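Local structure of surface protein SPB1 (Streptococcus agalactiae, 4UZG) at residues A[33-38]-A[95-100]; A[77-82]-A[115-120]; A[171-176]-A[224-229]; A[197-202]-A[216-221]. The protein forms the backbone of the group B streptococcus type 2b pilus, a surface fibre whose subunits are probably joined covalently end to end by a sortase. All blocks are in the same frame, centred on the assembly; numbering follows the deposited sequence.

Overall arrangement
The four contacts fall into two pairs on opposite sides of the chain's centre. Contacts 1 and 2, with centres about 8 Å apart, both reach the ten-stranded sheet, through neighbouring strands 90-96 and 81-87; they touch through Trp97 O and Phe116 N, a probable hydrogen bond at 3.0 Å. Contacts 3 and 4 have centres about 11 Å apart and fall in the prealbumin-like domain, contact 4 being nested in the loop that contact 3 closes. The centres of contacts 1 and 3 are about 56 Å apart, consistent with an elongated subunit. Contact 3 carries Lys175, covalently linked to Asn279, and a calcium ion lies about 8 Å from the side chain of Leu199 in contact 4.

Contact 1: A[33-38]-A[95-100]; sequences EKVYQY and IPWAAT
Tyr38 drives a ring edge into the face of Trp97: Tyr38 CE2 stands 3.6 Å from Trp97 CE2, and with planes at 81° and the centroid of the six-membered ring 4.8 Å from that of Tyr38 the pair is T-shaped. The Tyr38 ring owes this place to a chi1 of -76°, which sets CG anti to the carbonyl carbon; its hydroxyl continues to Val27 O. Val35 O lies at the indole edge, while Val35 CG1 stands on the same side of the plane as Tyr38 CE2, 4.0 Å from Trp97 CD1.

Lys34 is extended, CG anti to the backbone N. Its CE passes Ala98 CB at 3.6 Å before NZ reaches Thr100 O at 3.0 Å, from above the carbonyl plane; it bonds weakly to Thr100 OG1, which is itself hydrogen-bonded to Asp114. Salt bridges to Asp113 and Asp114 probably balance the charge of this ammonium, and Thr102 O accepts from it.

Tyr38 and Ile95 form a hydrogen-bonded pair, with Ile95 N to Tyr38 O almost straight at 178°, and Trp97 N then bonds Tyr36 O. The arrangement is that of neighbouring antiparallel strands, 37-43 and 90-96, splaying into loops at one end of a large beta-sheet domain.

Contact 2: A[77-82]-A[115-120]; sequences KATGKY and FFYKGI
The Phe116 ring lies flat against the backbone of 77-82. Over one face sits the Ala78-Thr79 peptide, with Thr79 N 3.4 Å above the plane near the ring centre and Ala78 C 3.4 Å from Phe116 CE2; Lys77 O approaches the edge near the ring plane. The same ring receives a CH-pi contact, Thr79 CB lying over the face 4.1 Å from its centroid. On one face of Tyr117 rests the CB of Phe116, not its ring, while a water lies in plane at the Tyr117 edge.

Phe116 takes a chi1 of -56°, CG anti to its carbonyl carbon, and this brings the ring over the opposing peptide. Thr79 instead sets OG1 anti to the backbone N, which brings that hydroxyl to 3.6 Å from Phe116 CB.

Residues 78-81 form a type II beta turn leading into strand 81-87, with Gly80 at its third position and a positive phi of 83°. The turn's own Lys81 N to Ala78 O bond is weak. Gly80 N is gripped from across the contact by Tyr117 OH at 2.9 Å, the angle at the hydrogen being 159°. That hydroxyl also donates to a water, which in turn donates to Lys81 O, so one phenol oxygen ties two residues of the turn. A second water joins Thr79 OG1 to Phe116 O. Beyond these segments, the Tyr117 ring meets Trp97 and packs on Ile61 and Leu71, and Phe116 touches Pro96 and Ala99.

Contact 3: A[171-176]-A[224-229]; sequences ITIKKI and GIITIT. With EDO (1,2-ethanediol), chain C.
Ile171 and Ile228 form a hydrogen-bonded pair in two antiparallel strands; the axes of the segments 171-176 and 225-229 approach to 4.6 Å and their N-to-C directions differ by 166°, Ile173 with Ile226 is a second such pair, and Lys175 N adds a bond to Gly224 O. The bond from Ile173 N to Ile226 O is short at 2.7 Å.

Side chains alternate between the two faces. On the face of Ile171, Ile173, Ile226 and Ile228, Ile173 and Ile226 lie side by side pointing the same way, and Ile173 CD1 reaches Ile226 CG2 at 4.0 Å. On the other face, Thr172 CG2 meets Ile225 CG2 at 3.7 Å. Ile225 has both chi1 and chi2 near -60°, a bend that carries CD1 toward strand 169-177, 3.6 Å from Lys174 CB. Thr172 and Thr227 stand alongside, and one water bridges their hydroxyls, 2.8 Å from Thr172 OG1 and 2.7 Å from Thr227 OG1. Beyond the pair, Thr229 N donates to O1 of an ethanediol, probably a crystallisation solute, at 2.9 Å and nearly straight.

Lys175 bends at chi2 and chi4, and its NZ is covalently linked to Asn279 CG, an intramolecular isopeptide bond that ties strand 169-177 to strand 273-279; its side chain also touches Glu240. Strand 169-177 is the middle of a three-stranded sheet, between 225-231 and the parallel 273-279, and the isoleucine face packs toward Leu238 of strand 234-240 and Tyr218 of strand 218-219.

Contact 4: A[197-202]-A[216-221]; sequences QFLNFN and TEYTTG
An Asx turn closes the end of segment 197-202, where Asn200 OD1 accepts from Asn202 N at 2.9 Å, the donor standing above the plane of the side-chain carbonyl. Beside this turn Thr216 clasps the other segment at two points. Thr216 N donates to Leu199 O at 2.9 Å, in the carbonyl plane, and Thr216 OG1 accepts from Phe201 N at 2.8 Å with an angle of 168°. A chi1 of -59° puts that hydroxyl beside its own backbone N, so that both groups face 197-202 together. A water, donating to Leu199 O at 2.9 Å and to Thr216 O, bridges the same two residues a second time.

Both segments belong to the prealbumin-like domain, a beta-sandwich fold, and the contact joins the small hairpin of strands 198-200 and 208-210 to the lead-in of strand 218-219, at the margin of a four-stranded sheet. The hairpin is placed near a calcium ion, whose ligands include Asn206, Val207 and Glu208; Leu199 and Phe201 both touch Val207.

Tyr218 packs against the other segment through its ring and its hydroxyl. Tyr218 OH comes to the Phe201 edge, near the ring plane, 3.7 Å from Phe201 CD2; it is also 3.4 Å from Phe201 CB, and the two side chains cross at a slant. Leu199 meets Tyr218 at about a right angle, CD2 lying 3.7 Å from Tyr218 OH and 4.1 Å from Tyr218 CE2. Thr216 CG2 sits over one face of the Tyr218 ring, offset toward the rim. Asn200 ND2 is held by Asn214 O, while the Tyr218 and Leu199 side chains both pack on Ile228.

Contact 1: A[33-38]-A[95-100]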
# COMPACT_ATOMS: atom_id res chain seq x y z
N GLU A 33 13.68 -10.33 -35.25
CA GLU A 33 14.81 -9.59 -34.69
C GLU A 33 15.40 -10.30 -33.48
O GLU A 33 14.69 -10.76 -32.59
CB GLU A 33 14.38 -8.19 -34.26
CG GLU A 33 14.13 -7.25 -35.42
CD GLU A 33 13.78 -5.85 -34.95
OE1 GLU A 33 13.70 -5.66 -33.71
OE2 GLU A 33 13.58 -4.96 -35.80
N LYS A 34 16.72 -10.37 -33.46
CA LYS A 34 17.44 -10.85 -32.30
C LYS A 34 17.13 -9.94 -31.11
O LYS A 34 17.18 -8.71 -31.24
CB LYS A 34 18.92 -10.80 -32.62
CG LYS A 34 19.83 -11.03 -31.48
CD LYS A 34 21.27 -11.10 -31.93
CE LYS A 34 22.19 -11.39 -30.78
NZ LYS A 34 23.62 -11.45 -31.19
N VAL A 35 16.82 -10.55 -29.95
CA VAL A 35 16.64 -9.78 -28.73
C VAL A 35 17.98 -9.65 -28.02
O VAL A 35 18.59 -10.65 -27.61
CB VAL A 35 15.62 -10.43 -27.79
CG1 VAL A 35 15.52 -9.63 -26.49
CG2 VAL A 35 14.26 -10.53 -28.47
N TYR A 36 18.41 -8.41 -27.84
CA TYR A 36 19.67 -8.13 -27.16
C TYR A 36 19.48 -7.50 -25.77
O TYR A 36 20.45 -7.38 -25.02
CB TYR A 36 20.62 -7.28 -28.03
CG TYR A 36 20.01 -5.97 -28.45
CD1 TYR A 36 20.04 -4.88 -27.60
CD2 TYR A 36 19.36 -5.84 -29.67
CE1 TYR A 36 19.47 -3.68 -27.98
CE2 TYR A 36 18.80 -4.64 -30.06
CZ TYR A 36 18.84 -3.57 -29.19
OH TYR A 36 18.28 -2.35 -29.51
N GLN A 37 18.25 -7.13 -25.41
CA GLN A 37 17.96 -6.66 -24.06
C GLN A 37 16.48 -6.73 -23.79
O GLN A 37 15.68 -6.73 -24.72
CB GLN A 37 18.45 -5.21 -23.87
CG GLN A 37 17.71 -4.21 -24.73
CD GLN A 37 18.27 -2.81 -24.62
OE1 GLN A 37 19.42 -2.61 -24.24
NE2 GLN A 37 17.46 -1.83 -24.97
N TYR A 38 16.14 -6.75 -22.50
CA TYR A 38 14.79 -6.45 -22.04
C TYR A 38 14.87 -5.23 -21.14
O TYR A 38 15.77 -5.12 -20.30
CB TYR A 38 14.14 -7.64 -21.28
CG TYR A 38 13.68 -8.71 -22.22
CD1 TYR A 38 12.43 -8.64 -22.83
CD2 TYR A 38 14.51 -9.77 -22.56
CE1 TYR A 38 12.04 -9.59 -23.75
CE2 TYR A 38 14.11 -10.73 -23.46
CZ TYR A 38 12.89 -10.63 -24.09
OH TYR A 38 12.49 -11.56 -25.03
N ILE A 95 18.20 -5.33 -18.88
CA ILE A 95 18.85 -6.62 -18.74
C ILE A 95 19.46 -6.98 -20.11
O ILE A 95 18.74 -7.28 -21.06
CB ILE A 95 17.87 -7.72 -18.31
CG1 ILE A 95 17.19 -7.34 -16.99
CG2 ILE A 95 18.59 -9.06 -18.22
CD1 ILE A 95 16.11 -8.31 -16.54
N PRO A 96 20.80 -6.96 -20.23
CA PRO A 96 21.39 -7.40 -21.50
C PRO A 96 21.11 -8.89 -21.71
O PRO A 96 21.15 -9.68 -20.78
CB PRO A 96 22.89 -7.09 -21.31
CG PRO A 96 23.11 -7.12 -19.86
CD PRO A 96 21.83 -6.58 -19.25
N TRP A 97 20.86 -9.24 -22.97
CA TRP A 97 20.35 -10.57 -23.30
C TRP A 97 21.31 -11.33 -24.22
O TRP A 97 21.18 -12.55 -24.38
CB TRP A 97 18.97 -10.43 -23.98
CG TRP A 97 18.06 -11.58 -23.72
CD1 TRP A 97 17.59 -12.48 -24.64
CD2 TRP A 97 17.47 -11.95 -22.47
NE1 TRP A 97 16.76 -13.38 -24.04
CE2 TRP A 97 16.67 -13.08 -22.71
CE3 TRP A 97 17.53 -11.42 -21.19
CZ2 TRP A 97 15.93 -13.70 -21.70
CZ3 TRP A 97 16.81 -12.04 -20.18
CH2 TRP A 97 16.02 -13.16 -20.44
N ALA A 98 22.24 -10.61 -24.83
CA ALA A 98 23.20 -11.22 -25.76
C ALA A 98 24.43 -10.34 -25.77
O ALA A 98 24.37 -9.16 -25.42
CB ALA A 98 22.60 -11.34 -27.18
N ALA A 99 25.56 -10.91 -26.21
CA ALA A 99 26.82 -10.19 -26.21
C ALA A 99 26.86 -9.07 -27.24
O ALA A 99 27.62 -8.12 -27.08
CB ALA A 99 27.99 -11.15 -26.43
N THR A 100 26.10 -9.22 -28.32
CA THR A 100 26.03 -8.20 -29.39
C THR A 100 24.59 -8.06 -29.88
O THR A 100 23.75 -8.92 -29.59
CB THR A 100 26.90 -8.56 -30.61
OG1 THR A 100 26.40 -9.75 -31.22
CG2 THR A 100 28.35 -8.76 -30.20

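Contact 2: A[77-82]-A[115-120]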
# COMPACT_ATOMS: atom_id res chain seq x y z
N LYS A 77 27.68 -5.34 -20.85
CA LYS A 77 26.84 -6.15 -21.70
C LYS A 77 27.31 -7.59 -21.56
O LYS A 77 28.05 -8.11 -22.41
CB LYS A 77 26.99 -5.67 -23.14
CG LYS A 77 25.94 -6.16 -24.08
CD LYS A 77 26.30 -5.78 -25.51
CE LYS A 77 25.17 -6.12 -26.48
NZ LYS A 77 24.19 -5.02 -26.57
N ALA A 78 26.88 -8.23 -20.48
CA ALA A 78 27.42 -9.53 -20.08
C ALA A 78 26.39 -10.34 -19.30
O ALA A 78 25.46 -9.79 -18.69
CB ALA A 78 28.68 -9.35 -19.24
N THR A 79 26.57 -11.66 -19.34
CA THR A 79 25.67 -12.56 -18.65
C THR A 79 25.61 -12.26 -17.15
O THR A 79 26.59 -11.85 -16.53
CB THR A 79 26.05 -14.03 -18.91
OG1 THR A 79 24.97 -14.87 -18.50
CG2 THR A 79 27.34 -14.43 -18.20
N GLY A 80 24.42 -12.40 -16.59
CA GLY A 80 24.25 -12.26 -15.16
C GLY A 80 24.11 -10.84 -14.66
O GLY A 80 24.12 -10.66 -13.44
N LYS A 81 23.99 -9.87 -15.55
CA LYS A 81 23.99 -8.44 -15.19
C LYS A 81 22.66 -7.74 -15.46
O LYS A 81 21.90 -8.15 -16.34
CB LYS A 81 25.11 -7.70 -15.96
CG LYS A 81 26.51 -8.25 -15.78
CD LYS A 81 26.92 -8.32 -14.32
CE LYS A 81 27.01 -6.96 -13.67
NZ LYS A 81 27.52 -7.07 -12.26
N TYR A 82 22.45 -6.64 -14.75
CA TYR A 82 21.41 -5.69 -15.12
C TYR A 82 21.91 -4.29 -14.84
O TYR A 82 22.61 -4.07 -13.86
CB TYR A 82 20.08 -5.92 -14.40
CG TYR A 82 20.05 -5.59 -12.92
CD1 TYR A 82 20.43 -6.53 -11.97
CD2 TYR A 82 19.61 -4.36 -12.48
CE1 TYR A 82 20.40 -6.23 -10.62
CE2 TYR A 82 19.56 -4.05 -11.13
CZ TYR A 82 19.95 -4.99 -10.20
OH TYR A 82 19.87 -4.66 -8.86
N PHE A 115 23.70 -15.32 -27.35
CA PHE A 115 22.72 -15.17 -26.28
C PHE A 115 23.24 -15.69 -24.95
O PHE A 115 23.94 -16.71 -24.90
CB PHE A 115 21.45 -15.95 -26.64
CG PHE A 115 20.76 -15.42 -27.86
CD1 PHE A 115 20.13 -14.19 -27.83
CD2 PHE A 115 20.72 -16.15 -29.05
CE1 PHE A 115 19.48 -13.69 -28.94
CE2 PHE A 115 20.08 -15.65 -30.17
CZ PHE A 115 19.46 -14.43 -30.12
N PHE A 116 22.84 -15.04 -23.86
CA PHE A 116 23.22 -15.47 -22.53
C PHE A 116 22.33 -16.56 -21.96
O PHE A 116 22.78 -17.36 -21.13
CB PHE A 116 23.21 -14.30 -21.54
CG PHE A 116 24.07 -13.13 -21.95
CD1 PHE A 116 25.28 -13.31 -22.61
CD2 PHE A 116 23.66 -11.85 -21.65
CE1 PHE A 116 26.04 -12.22 -22.96
CE2 PHE A 116 24.42 -10.75 -21.99
CZ PHE A 116 25.62 -10.92 -22.65
N TYR A 117 21.07 -16.58 -22.39
CA TYR A 117 20.04 -17.42 -21.80
C TYR A 117 19.42 -18.25 -22.91
O TYR A 117 19.54 -17.93 -24.11
CB TYR A 117 19.01 -16.55 -21.07
CG TYR A 117 19.69 -15.56 -20.14
CD1 TYR A 117 20.42 -15.99 -19.04
CD2 TYR A 117 19.66 -14.19 -20.40
CE1 TYR A 117 21.11 -15.08 -18.22
CE2 TYR A 117 20.33 -13.27 -19.57
CZ TYR A 117 21.06 -13.74 -18.49
OH TYR A 117 21.76 -12.89 -17.66
N LYS A 118 18.82 -19.36 -22.53
CA LYS A 118 18.21 -20.23 -23.52
C LYS A 118 16.80 -20.57 -23.12
O LYS A 118 16.40 -20.47 -21.94
CB LYS A 118 19.05 -21.47 -23.78
CG LYS A 118 19.39 -22.24 -22.54
CD LYS A 118 20.27 -23.46 -22.84
CE LYS A 118 20.43 -24.33 -21.60
NZ LYS A 118 21.17 -25.59 -21.87
N GLY A 119 16.03 -20.92 -24.15
CA GLY A 119 14.66 -21.33 -23.98
C GLY A 119 13.77 -20.18 -23.59
O GLY A 119 13.98 -19.02 -23.96
N ILE A 120 12.73 -20.54 -22.85
CA ILE A 120 11.70 -19.60 -22.43
C ILE A 120 11.96 -19.25 -20.98
O ILE A 120 12.02 -20.13 -20.14
CB ILE A 120 10.32 -20.26 -22.60
CG1 ILE A 120 10.16 -20.82 -24.02
CG2 ILE A 120 9.25 -19.27 -22.28
CD1 ILE A 120 9.08 -21.84 -24.13
O HOH W 1 25.29 -17.26 -19.85
O HOH W 2 21.88 -10.32 -18.15

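Contact 3: A[171-176]-A[224-229]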
# COMPACT_ATOMS: atom_id res chain seq x y z
N ILE A 171 -11.48 5.05 8.96
CA ILE A 171 -12.54 4.98 9.94
C ILE A 171 -13.00 6.41 10.24
O ILE A 171 -12.21 7.24 10.68
CB ILE A 171 -12.07 4.31 11.24
CG1 ILE A 171 -11.56 2.88 10.97
CG2 ILE A 171 -13.19 4.30 12.28
CD1 ILE A 171 -10.91 2.21 12.18
N THR A 172 -14.28 6.68 10.01
CA THR A 172 -14.90 7.95 10.35
C THR A 172 -15.83 7.69 11.54
O THR A 172 -16.84 6.99 11.40
CB THR A 172 -15.68 8.52 9.17
OG1 THR A 172 -14.78 8.71 8.07
CG2 THR A 172 -16.33 9.86 9.52
N ILE A 173 -15.46 8.21 12.70
CA ILE A 173 -16.20 8.02 13.94
C ILE A 173 -17.17 9.17 14.12
O ILE A 173 -16.77 10.32 14.04
CB ILE A 173 -15.25 8.00 15.15
CG1 ILE A 173 -14.15 6.95 15.00
CG2 ILE A 173 -16.03 7.77 16.44
CD1 ILE A 173 -12.94 7.18 15.96
N LYS A 174 -18.44 8.86 14.37
CA LYS A 174 -19.43 9.87 14.73
C LYS A 174 -19.88 9.63 16.14
O LYS A 174 -20.37 8.56 16.48
CB LYS A 174 -20.64 9.87 13.82
CG LYS A 174 -21.63 11.00 14.19
CD LYS A 174 -22.75 11.21 13.18
CE LYS A 174 -23.68 10.01 13.12
NZ LYS A 174 -24.68 10.10 12.01
N LYS A 175 -19.75 10.65 16.96
CA LYS A 175 -20.13 10.58 18.36
C LYS A 175 -21.47 11.27 18.55
O LYS A 175 -21.63 12.42 18.14
CB LYS A 175 -19.07 11.32 19.18
CG LYS A 175 -19.25 11.21 20.65
CD LYS A 175 -19.10 9.74 20.97
CE LYS A 175 -19.23 9.41 22.39
NZ LYS A 175 -20.58 9.71 22.93
N ILE A 176 -22.42 10.57 19.16
CA ILE A 176 -23.74 11.11 19.39
C ILE A 176 -24.22 10.86 20.82
O ILE A 176 -23.68 10.05 21.56
CB ILE A 176 -24.79 10.52 18.40
CG1 ILE A 176 -25.07 9.03 18.68
CG2 ILE A 176 -24.39 10.80 16.96
CD1 ILE A 176 -26.24 8.50 17.90
N GLY A 224 -19.10 16.37 15.52
CA GLY A 224 -19.11 15.07 16.17
C GLY A 224 -18.17 14.03 15.58
O GLY A 224 -18.22 12.87 15.98
N ILE A 225 -17.31 14.42 14.65
CA ILE A 225 -16.56 13.46 13.85
C ILE A 225 -15.08 13.43 14.22
O ILE A 225 -14.45 14.47 14.49
CB ILE A 225 -16.70 13.80 12.35
CG1 ILE A 225 -18.16 13.75 11.90
CG2 ILE A 225 -15.81 12.90 11.49
CD1 ILE A 225 -18.77 12.43 12.02
N ILE A 226 -14.51 12.22 14.15
CA ILE A 226 -13.08 11.97 14.05
C ILE A 226 -12.86 11.17 12.77
O ILE A 226 -13.56 10.17 12.55
CB ILE A 226 -12.57 11.11 15.22
CG1 ILE A 226 -12.62 11.89 16.54
CG2 ILE A 226 -11.13 10.60 14.97
CD1 ILE A 226 -12.59 11.01 17.76
N THR A 227 -11.86 11.55 11.97
CA THR A 227 -11.47 10.75 10.81
C THR A 227 -10.06 10.23 11.02
O THR A 227 -9.13 11.01 11.25
CB THR A 227 -11.57 11.57 9.51
OG1 THR A 227 -12.88 12.11 9.39
CG2 THR A 227 -11.29 10.70 8.31
N ILE A 228 -9.88 8.91 10.89
CA ILE A 228 -8.57 8.28 10.93
C ILE A 228 -8.36 7.61 9.59
O ILE A 228 -9.08 6.68 9.23
CB ILE A 228 -8.43 7.26 12.09
CG1 ILE A 228 -8.80 7.91 13.44
CG2 ILE A 228 -7.02 6.71 12.10
CD1 ILE A 228 -8.81 6.95 14.61
N THR A 229 -7.39 8.11 8.82
CA THR A 229 -7.17 7.66 7.45
C THR A 229 -5.83 6.98 7.34
O THR A 229 -4.81 7.54 7.72
CB THR A 229 -7.21 8.86 6.49
OG1 THR A 229 -8.43 9.58 6.70
CG2 THR A 229 -7.07 8.43 5.04
C1 EDO C . -6.41 11.57 9.71
O1 EDO C . -5.80 10.29 9.80
C2 EDO C . -5.47 12.57 9.06
O2 EDO C . -5.25 12.18 7.70
O HOH W 3 -14.39 11.34 7.23

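Contact 4: A[197-202]-A[216-221]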
# COMPACT_ATOMS: atom_id res chain seq x y z
N GLN A 197 -2.61 -3.15 21.44
CA GLN A 197 -1.80 -1.95 21.26
C GLN A 197 -2.64 -0.77 20.82
O GLN A 197 -3.75 -0.94 20.32
CB GLN A 197 -0.70 -2.20 20.23
CG GLN A 197 0.27 -3.31 20.63
CD GLN A 197 0.93 -3.92 19.43
OE1 GLN A 197 0.28 -4.36 18.49
NE2 GLN A 197 2.25 -3.91 19.44
N PHE A 198 -2.06 0.42 20.98
CA PHE A 198 -2.75 1.67 20.75
C PHE A 198 -2.06 2.47 19.66
O PHE A 198 -0.82 2.52 19.56
CB PHE A 198 -2.81 2.51 22.03
CG PHE A 198 -3.59 1.83 23.10
CD1 PHE A 198 -3.02 0.82 23.86
CD2 PHE A 198 -4.93 2.14 23.30
CE1 PHE A 198 -3.76 0.14 24.83
CE2 PHE A 198 -5.68 1.46 24.28
CZ PHE A 198 -5.09 0.46 25.03
N LEU A 199 -2.86 3.12 18.82
CA LEU A 199 -2.36 3.86 17.67
C LEU A 199 -1.63 5.13 18.06
O LEU A 199 -2.19 6.00 18.76
CB LEU A 199 -3.54 4.25 16.78
CG LEU A 199 -3.24 5.18 15.60
CD1 LEU A 199 -2.31 4.50 14.61
CD2 LEU A 199 -4.55 5.60 14.93
N ASN A 200 -0.40 5.25 17.59
CA ASN A 200 0.34 6.51 17.59
C ASN A 200 0.51 6.88 16.12
O ASN A 200 1.19 6.16 15.36
CB ASN A 200 1.69 6.39 18.27
CG ASN A 200 2.48 7.70 18.17
OD1 ASN A 200 2.66 8.27 17.12
ND2 ASN A 200 2.85 8.24 19.31
N PHE A 201 -0.11 7.98 15.72
CA PHE A 201 -0.07 8.45 14.34
C PHE A 201 0.53 9.86 14.32
O PHE A 201 0.25 10.68 13.44
CB PHE A 201 -1.47 8.43 13.71
CG PHE A 201 -1.53 8.14 12.21
CD1 PHE A 201 -0.42 8.23 11.37
CD2 PHE A 201 -2.75 7.82 11.64
CE1 PHE A 201 -0.55 8.01 10.01
CE2 PHE A 201 -2.88 7.59 10.28
CZ PHE A 201 -1.78 7.68 9.47
N ASN A 202 1.42 10.13 15.27
CA ASN A 202 2.03 11.45 15.34
C ASN A 202 2.98 11.73 14.18
O ASN A 202 3.11 12.88 13.75
CB ASN A 202 2.70 11.66 16.67
CG ASN A 202 1.69 11.67 17.82
OD1 ASN A 202 0.46 11.80 17.63
ND2 ASN A 202 2.21 11.52 19.01
N THR A 216 -2.03 8.50 20.16
CA THR A 216 -2.59 9.74 19.67
C THR A 216 -4.03 9.90 20.14
O THR A 216 -4.86 9.03 19.94
CB THR A 216 -2.57 9.75 18.13
OG1 THR A 216 -1.23 9.60 17.67
CG2 THR A 216 -3.20 11.01 17.58
N GLU A 217 -4.31 11.02 20.79
CA GLU A 217 -5.67 11.35 21.22
C GLU A 217 -6.39 12.13 20.12
O GLU A 217 -5.90 13.15 19.66
CB GLU A 217 -5.65 12.18 22.50
CG GLU A 217 -5.23 11.37 23.70
CD GLU A 217 -5.43 12.06 25.04
OE1 GLU A 217 -5.74 13.27 25.06
OE2 GLU A 217 -5.28 11.40 26.09
N TYR A 218 -7.57 11.65 19.75
CA TYR A 218 -8.43 12.27 18.75
C TYR A 218 -9.63 12.87 19.46
O TYR A 218 -10.29 12.19 20.24
CB TYR A 218 -8.89 11.23 17.73
CG TYR A 218 -7.79 10.70 16.85
CD1 TYR A 218 -7.46 11.36 15.67
CD2 TYR A 218 -7.06 9.57 17.19
CE1 TYR A 218 -6.44 10.88 14.85
CE2 TYR A 218 -6.03 9.10 16.39
CZ TYR A 218 -5.75 9.75 15.20
OH TYR A 218 -4.71 9.28 14.40
N THR A 219 -9.95 14.13 19.14
CA THR A 219 -11.11 14.80 19.69
C THR A 219 -12.20 14.95 18.63
O THR A 219 -11.92 15.38 17.51
CB THR A 219 -10.70 16.20 20.22
OG1 THR A 219 -9.73 16.06 21.25
CG2 THR A 219 -11.87 16.91 20.82
N THR A 220 -13.44 14.63 18.99
CA THR A 220 -14.54 14.80 18.05
C THR A 220 -14.76 16.31 17.78
O THR A 220 -14.74 17.14 18.70
CB THR A 220 -15.83 14.12 18.50
OG1 THR A 220 -16.25 14.68 19.75
CG2 THR A 220 -15.64 12.62 18.64
N GLY A 221 -14.92 16.63 16.51
CA GLY A 221 -15.06 18.01 16.10
C GLY A 221 -16.42 18.58 16.35
O GLY A 221 -17.31 17.95 16.94
O HOH W 4 -5.00 6.36 19.21